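Local coordinates for protein yahD a copper inducible hydrolase (Lactococcus lactis subsp. lactis, PDB 3OG9), which is probably a hydrolase of the alpha/beta-hydrolase fold, is induced by copper, and binds D-malate in a pocket, at residues D15-L20 / P41-L46; Y60-G65 / N73-S78. One frame throughout, in Å; residues are numbered along the deposited sequence. Where two conformers were deposited one is given.

Contact 1 of 2, residues D15-L20 / P41-L46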
loop_
_atom_site.group_PDB
_atom_site.type_symbol
_atom_site.label_atom_id
_atom_site.label_comp_id
_atom_site.label_asym_id
_atom_site.label_seq_id
_atom_site.Cartn_x
_atom_site.Cartn_y
_atom_site.Cartn_z
ATOM N N ASP A 15 -16.621 -14.471 4.694
ATOM C CA ASP A 15 -16.668 -13.874 6.049
ATOM C C ASP A 15 -15.313 -13.319 6.512
ATOM O O ASP A 15 -15.238 -12.646 7.552
ATOM C CB ASP A 15 -17.232 -14.871 7.085
ATOM C CG ASP A 15 -18.626 -15.380 6.726
ATOM O OD1 ASP A 15 -18.746 -16.528 6.279
ATOM O OD2 ASP A 15 -19.616 -14.641 6.875
ATOM N N LEU A 16 -14.255 -13.597 5.742
ATOM C CA LEU A 16 -12.910 -13.145 6.084
ATOM C C LEU A 16 -12.640 -11.748 5.522
ATOM O O LEU A 16 -13.214 -11.362 4.486
ATOM C CB LEU A 16 -11.874 -14.120 5.540
ATOM C CG LEU A 16 -11.212 -15.133 6.469
ATOM C CD1 LEU A 16 -12.165 -15.677 7.529
ATOM C CD2 LEU A 16 -10.553 -16.283 5.683
ATOM N N ALA A 17 -11.770 -11.011 6.204
ATOM C CA ALA A 17 -11.405 -9.639 5.827
ATOM C C ALA A 17 -10.837 -9.558 4.412
ATOM O O ALA A 17 -9.998 -10.370 4.021
ATOM C CB ALA A 17 -10.397 -9.079 6.817
ATOM N N PRO A 18 -11.292 -8.568 3.642
ATOM C CA PRO A 18 -10.853 -8.465 2.265
ATOM C C PRO A 18 -9.452 -7.870 2.196
ATOM O O PRO A 18 -9.051 -7.085 3.077
ATOM C CB PRO A 18 -11.884 -7.517 1.652
ATOM C CG PRO A 18 -12.269 -6.614 2.800
ATOM C CD PRO A 18 -12.251 -7.511 4.012
ATOM N N LEU A 19 -8.719 -8.251 1.158
ATOM C CA LEU A 19 -7.392 -7.689 0.892
ATOM C C LEU A 19 -7.494 -6.758 -0.289
ATOM O O LEU A 19 -8.092 -7.126 -1.304
ATOM C CB LEU A 19 -6.401 -8.822 0.557
ATOM C CG LEU A 19 -6.444 -10.040 1.480
ATOM C CD1 LEU A 19 -5.509 -11.082 0.928
ATOM C CD2 LEU A 19 -6.110 -9.678 2.954
ATOM N N LEU A 20 -6.929 -5.550 -0.178
ATOM C CA LEU A 20 -6.793 -4.657 -1.358
ATOM C C LEU A 20 -5.330 -4.683 -1.808
ATOM O O LEU A 20 -4.456 -4.297 -1.046
ATOM C CB LEU A 20 -7.167 -3.199 -1.004
ATOM C CG LEU A 20 -6.978 -2.179 -2.149
ATOM C CD1 LEU A 20 -8.003 -2.457 -3.254
ATOM C CD2 LEU A 20 -7.056 -0.681 -1.692
ATOM N N PRO A 41 -4.160 -16.603 3.536
ATOM C CA PRO A 41 -4.867 -17.664 2.813
ATOM C C PRO A 41 -6.383 -17.586 3.009
ATOM O O PRO A 41 -6.835 -17.347 4.134
ATOM C CB PRO A 41 -4.319 -18.960 3.454
ATOM C CG PRO A 41 -2.945 -18.595 3.887
ATOM C CD PRO A 41 -3.110 -17.167 4.419
ATOM N N SER A 42 -7.137 -17.771 1.918
ATOM C CA SER A 42 -8.610 -17.838 1.939
ATOM C C SER A 42 -9.317 -16.463 1.960
ATOM O O SER A 42 -10.540 -16.402 1.839
ATOM C CB SER A 42 -9.140 -18.690 3.118
ATOM O OG SER A 42 -8.514 -19.964 3.266
ATOM N N HIS A 43 -8.574 -15.369 2.139
ATOM C CA HIS A 43 -9.223 -14.051 2.216
ATOM C C HIS A 43 -9.624 -13.593 0.815
ATOM O O HIS A 43 -8.878 -13.800 -0.127
ATOM C CB HIS A 43 -8.301 -13.004 2.867
ATOM C CG HIS A 43 -8.100 -13.202 4.344
ATOM N ND1 HIS A 43 -8.493 -12.266 5.275
ATOM C CD2 HIS A 43 -7.521 -14.205 5.047
ATOM C CE1 HIS A 43 -8.176 -12.688 6.492
ATOM N NE2 HIS A 43 -7.570 -13.854 6.381
ATOM N N PRO A 44 -10.803 -12.957 0.683
ATOM C CA PRO A 44 -11.189 -12.390 -0.610
ATOM C C PRO A 44 -10.111 -11.393 -1.069
ATOM O O PRO A 44 -9.461 -10.747 -0.236
ATOM C CB PRO A 44 -12.472 -11.606 -0.291
ATOM C CG PRO A 44 -13.035 -12.297 0.946
ATOM C CD PRO A 44 -11.811 -12.727 1.735
ATOM N N ILE A 45 -9.961 -11.242 -2.374
ATOM C CA ILE A 45 -8.907 -10.372 -2.898
ATOM C C ILE A 45 -9.515 -9.392 -3.871
ATOM O O ILE A 45 -10.258 -9.803 -4.754
ATOM C CB ILE A 45 -7.796 -11.179 -3.609
ATOM C CG1 ILE A 45 -6.890 -11.851 -2.569
ATOM C CG2 ILE A 45 -6.949 -10.251 -4.581
ATOM C CD1 ILE A 45 -5.993 -12.942 -3.157
ATOM N N LEU A 46 -9.239 -8.100 -3.657
ATOM C CA LEU A 46 -9.541 -7.066 -4.618
ATOM C C LEU A 46 -8.224 -6.403 -5.039
ATOM O O LEU A 46 -7.492 -5.905 -4.200
ATOM C CB LEU A 46 -10.453 -6.005 -3.989
ATOM C CG LEU A 46 -10.973 -4.963 -5.005
ATOM C CD1 LEU A 46 -11.791 -5.619 -6.121
ATOM C CD2 LEU A 46 -11.804 -3.938 -4.248
#

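Contact 2 of 2, residues Y60-G65 / N73-S78. With MLT (D-malate), chain C.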
loop_
_atom_site.group_PDB
_atom_site.type_symbol
_atom_site.label_atom_id
_atom_site.label_comp_id
_atom_site.label_asym_id
_atom_site.label_seq_id
_atom_site.Cartn_x
_atom_site.Cartn_y
_atom_site.Cartn_z
ATOM N N TYR A 60 0.434 4.437 -10.034
ATOM C CA TYR A 60 -0.748 5.061 -9.418
ATOM C C TYR A 60 -0.824 6.571 -9.529
ATOM O O TYR A 60 -1.903 7.141 -9.384
ATOM C CB TYR A 60 -0.888 4.646 -7.957
ATOM C CG TYR A 60 -1.318 3.219 -7.851
ATOM C CD1 TYR A 60 -2.664 2.862 -7.983
ATOM C CD2 TYR A 60 -0.353 2.194 -7.700
ATOM C CE1 TYR A 60 -3.048 1.523 -7.931
ATOM C CE2 TYR A 60 -0.744 0.853 -7.638
ATOM C CZ TYR A 60 -2.074 0.534 -7.735
ATOM O OH TYR A 60 -2.452 -0.794 -7.685
ATOM N N PHE A 61 0.297 7.233 -9.781
ATOM C CA PHE A 61 0.302 8.710 -9.897
ATOM C C PHE A 61 1.549 9.127 -10.659
ATOM O O PHE A 61 2.475 8.336 -10.825
ATOM C CB PHE A 61 0.205 9.405 -8.500
ATOM C CG PHE A 61 1.413 9.198 -7.648
ATOM C CD1 PHE A 61 2.518 10.049 -7.767
ATOM C CD2 PHE A 61 1.489 8.114 -6.791
ATOM C CE1 PHE A 61 3.673 9.844 -7.019
ATOM C CE2 PHE A 61 2.664 7.895 -6.024
ATOM C CZ PHE A 61 3.756 8.782 -6.133
ATOM N N LYS A 62 1.537 10.344 -11.183
ATOM C CA LYS A 62 2.596 10.794 -12.100
ATOM C C LYS A 62 3.864 11.207 -11.365
ATOM O O LYS A 62 3.810 11.634 -10.202
ATOM C CB LYS A 62 2.087 11.983 -12.910
ATOM C CG LYS A 62 1.052 11.595 -13.946
ATOM C CD LYS A 62 0.315 12.834 -14.470
ATOM C CE LYS A 62 0.966 13.398 -15.715
ATOM N NZ LYS A 62 2.246 14.110 -15.469
ATOM N N LEU A 63 4.996 11.085 -12.063
ATOM C CA LEU A 63 6.275 11.622 -11.649
ATOM C C LEU A 63 6.476 12.939 -12.377
ATOM O O LEU A 63 5.707 13.254 -13.307
ATOM C CB LEU A 63 7.421 10.673 -12.037
ATOM C CG LEU A 63 7.386 9.333 -11.259
ATOM C CD1 LEU A 63 8.495 8.403 -11.719
ATOM C CD2 LEU A 63 7.436 9.553 -9.721
ATOM N N ARG A 64 7.523 13.668 -11.992
ATOM C CA ARG A 64 7.787 15.006 -12.553
ATOM C C ARG A 64 8.718 15.147 -13.801
ATOM O O ARG A 64 8.969 16.259 -14.233
ATOM C CB ARG A 64 8.072 16.050 -11.436
ATOM C CG ARG A 64 6.889 16.315 -10.490
ATOM C CD ARG A 64 7.109 17.673 -9.790
ATOM N NE ARG A 64 6.269 17.849 -8.591
ATOM C CZ ARG A 64 5.018 18.284 -8.610
ATOM N NH1 ARG A 64 4.423 18.568 -9.771
ATOM N NH2 ARG A 64 4.349 18.428 -7.447
ATOM N N GLY A 65 9.275 14.110 -14.436
ATOM C CA GLY A 65 10.621 13.559 -14.354
ATOM C C GLY A 65 11.880 14.303 -13.984
ATOM O O GLY A 65 12.676 14.853 -14.819
ATOM N N ASN A 73 10.228 14.543 -7.126
ATOM C CA ASN A 73 9.718 13.898 -8.344
ATOM C C ASN A 73 8.259 13.448 -8.278
ATOM O O ASN A 73 7.720 12.992 -9.274
ATOM C CB ASN A 73 10.598 12.693 -8.741
ATOM C CG ASN A 73 10.503 12.368 -10.229
ATOM O OD1 ASN A 73 10.122 13.210 -11.039
ATOM N ND2 ASN A 73 10.843 11.144 -10.590
ATOM N N PHE A 74 7.612 13.573 -7.116
ATOM C CA PHE A 74 6.232 13.075 -6.980
ATOM C C PHE A 74 5.272 14.213 -7.300
ATOM O O PHE A 74 5.302 15.272 -6.645
ATOM C CB PHE A 74 5.991 12.509 -5.576
ATOM C CG PHE A 74 6.989 11.451 -5.151
ATOM C CD1 PHE A 74 7.472 10.513 -6.063
ATOM C CD2 PHE A 74 7.362 11.328 -3.803
ATOM C CE1 PHE A 74 8.387 9.514 -5.652
ATOM C CE2 PHE A 74 8.272 10.341 -3.387
ATOM C CZ PHE A 74 8.793 9.432 -4.308
ATOM N N ASP A 75 4.437 14.009 -8.312
ATOM C CA ASP A 75 3.401 14.996 -8.668
ATOM C C ASP A 75 2.212 14.934 -7.678
ATOM O O ASP A 75 1.320 14.064 -7.754
ATOM C CB ASP A 75 2.989 14.810 -10.125
ATOM C CG ASP A 75 1.932 15.801 -10.583
ATOM O OD1 ASP A 75 1.296 16.444 -9.722
ATOM O OD2 ASP A 75 1.727 15.903 -11.817
ATOM N N LEU A 76 2.225 15.856 -6.725
ATOM C CA LEU A 76 1.256 15.852 -5.645
ATOM C C LEU A 76 -0.161 16.170 -6.097
ATOM O O LEU A 76 -1.121 15.673 -5.493
ATOM C CB LEU A 76 1.704 16.779 -4.509
ATOM C CG LEU A 76 3.086 16.443 -3.923
ATOM C CD1 LEU A 76 3.425 17.397 -2.791
ATOM C CD2 LEU A 76 3.224 14.972 -3.484
ATOM N N GLU A 77 -0.315 16.966 -7.154
ATOM C CA GLU A 77 -1.656 17.149 -7.720
ATOM C C GLU A 77 -2.210 15.832 -8.272
ATOM O O GLU A 77 -3.376 15.487 -8.025
ATOM C CB GLU A 77 -1.681 18.257 -8.769
ATOM C CG GLU A 77 -1.694 19.666 -8.126
ATOM C CD GLU A 77 -1.943 20.809 -9.127
ATOM O OE1 GLU A 77 -2.294 20.552 -10.302
ATOM O OE2 GLU A 77 -1.780 21.977 -8.720
ATOM N N SER A 78 -1.368 15.100 -8.999
ATOM C CA SER A 78 -1.741 13.787 -9.518
ATOM C C SER A 78 -2.025 12.844 -8.371
ATOM O O SER A 78 -3.027 12.139 -8.411
ATOM C CB SER A 78 -0.654 13.206 -10.423
ATOM O OG SER A 78 -0.977 11.903 -10.891
HETATM C C1 MLT C . 6.809 5.956 -6.083
HETATM O O1 MLT C . 6.599 6.516 -7.193
HETATM O O2 MLT C . 5.848 5.588 -5.364
HETATM C C2 MLT C . 8.225 5.743 -5.594
HETATM O O3 MLT C . 9.178 6.296 -6.484
HETATM C C3 MLT C . 8.517 4.264 -5.338
HETATM C C4 MLT C . 8.526 3.426 -6.594
HETATM O O4 MLT C . 9.356 2.492 -6.651
HETATM O O5 MLT C . 7.745 3.595 -7.567
HETATM O O HOH W 1 3.942 15.889 -13.442
HETATM O O HOH W 2 1.648 19.048 -10.110
#

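Contact 1 of 2, residues D15-L20 / P41-L46
His43 meets the chain from Leu16 to Leu19 with both an edge and a face of its imidazole. At the edge, ND1 donates to Ala17 O over 2.7 Å. The oxygen lies only 8° out of the ring plane, and ND1 sits in the carbonyl plane on a lone pair, so ring and peptide are well matched for this bond. Over the face stands Leu16, whose CG is 3.9 Å from the ring centroid and 10° off the normal, a CH-pi contact. Its chi1 of -102° departs from a staggered value and carries CG over the ring, while CD2 reaches on to His43 CD2 at 3.7 Å and to Ser42 CB. Beyond this pair, Pro44 lies alongside, its CD 3.4 Å from Leu16 O.

From here the backbones run as parallel strands. Leu19 N donates to Pro44 O at 3.0 Å, and Leu19 O accepts Leu46 N at 2.8 Å. Leu20 CA adds a C-H contact to Leu46 O at 3.2 Å. Leu19 lays CD1 on Ile45 CG1, 3.8 Å away, and its CG near His43 CB; Leu20 and Leu46 meet through their methyls on the other face of the sheet.

A second shell fixes these groups. His43 NE2 is hydrogen-bonded to Lys209 NZ, so the imidazole is held at both nitrogens, consistent with a neutral ring. Ala36 of helix 33-39 touches Leu19 and Ile45, whereas Val90 and Leu93 of helix 76-97 touch Leu20 and Leu46. Strands 19-22 and 45-48, joined through helix 33-39, thus form a beta-alpha-beta crossover in the central sheet of an alpha/beta hydrolase.

Contact 2 of 2, residues Y60-G65 / N73-S78
Asn73 OD1 receives two backbone donors, Arg64 N at 2.8 Å and Leu66 N just beyond. The first comes from above the carboxamide plane, 51° out of it, and also makes a weak bond to Asn73 O. With CG anti to the backbone N (chi1 -156°), OD1 joins the backbone O near Arg64 N. Shortening Asn73 to an alanine removes OD1, which would probably leave Leu66 N without this acceptor and Arg64 N relying on its weak bond to Asn73 O. Leu63 and Phe74 are bridged through their backbones, and next along the chain Asp75 N donates to Lys62 O at 3.1 Å. Asp75 is the N-cap of helix 76-97: its OD1 accepts Ser78 N at 3.1 Å. In the first turn of that helix, Ser78 OG accepts Lys62 N at 3.0 Å. The guanidinium of Arg64 lies with one face over Asp75 CA; Arg64 NH1 and Asp75 OD1 form a long salt bridge of charges alone, the oxygen well out of the guanidinium plane. Water 2 also links them, accepting from Arg64 NH1 and donating to Asp75 OD1 at 2.7 Å. On the pocket side, the edge of the Phe61 ring points to the face of Phe74 in an offset edge-to-face pair, planes at 86° and centroids 5.9 Å apart. Leu63 CD2 lies in plane at the Phe74 ring edge, and D-malate O3 approaches the edge at Phe74 CE1, 3.4 Å away.

How the contacts relate
The two contacts lie on opposite sides of the chain's centre, their own centres 30 Å apart and their nearest atoms about 7 Å apart, so they do not touch. They follow one another along the chain: strand 45-48 leaves contact 1, and the loop after it brings in residues 60-65. Helix 76-97 connects them physically, starting in contact 2 and further along covering one face of contact 1. Tyr60 OH, hydrogen-bonded to Ile48 O and His23 N, ties the loop to the last residue of strand 45-48 and to the residue following strand 19-22. Contact 2 supplies Phe61 and Phe74 to the malate pocket beside Ser110 and His191; contact 1 lies away from it.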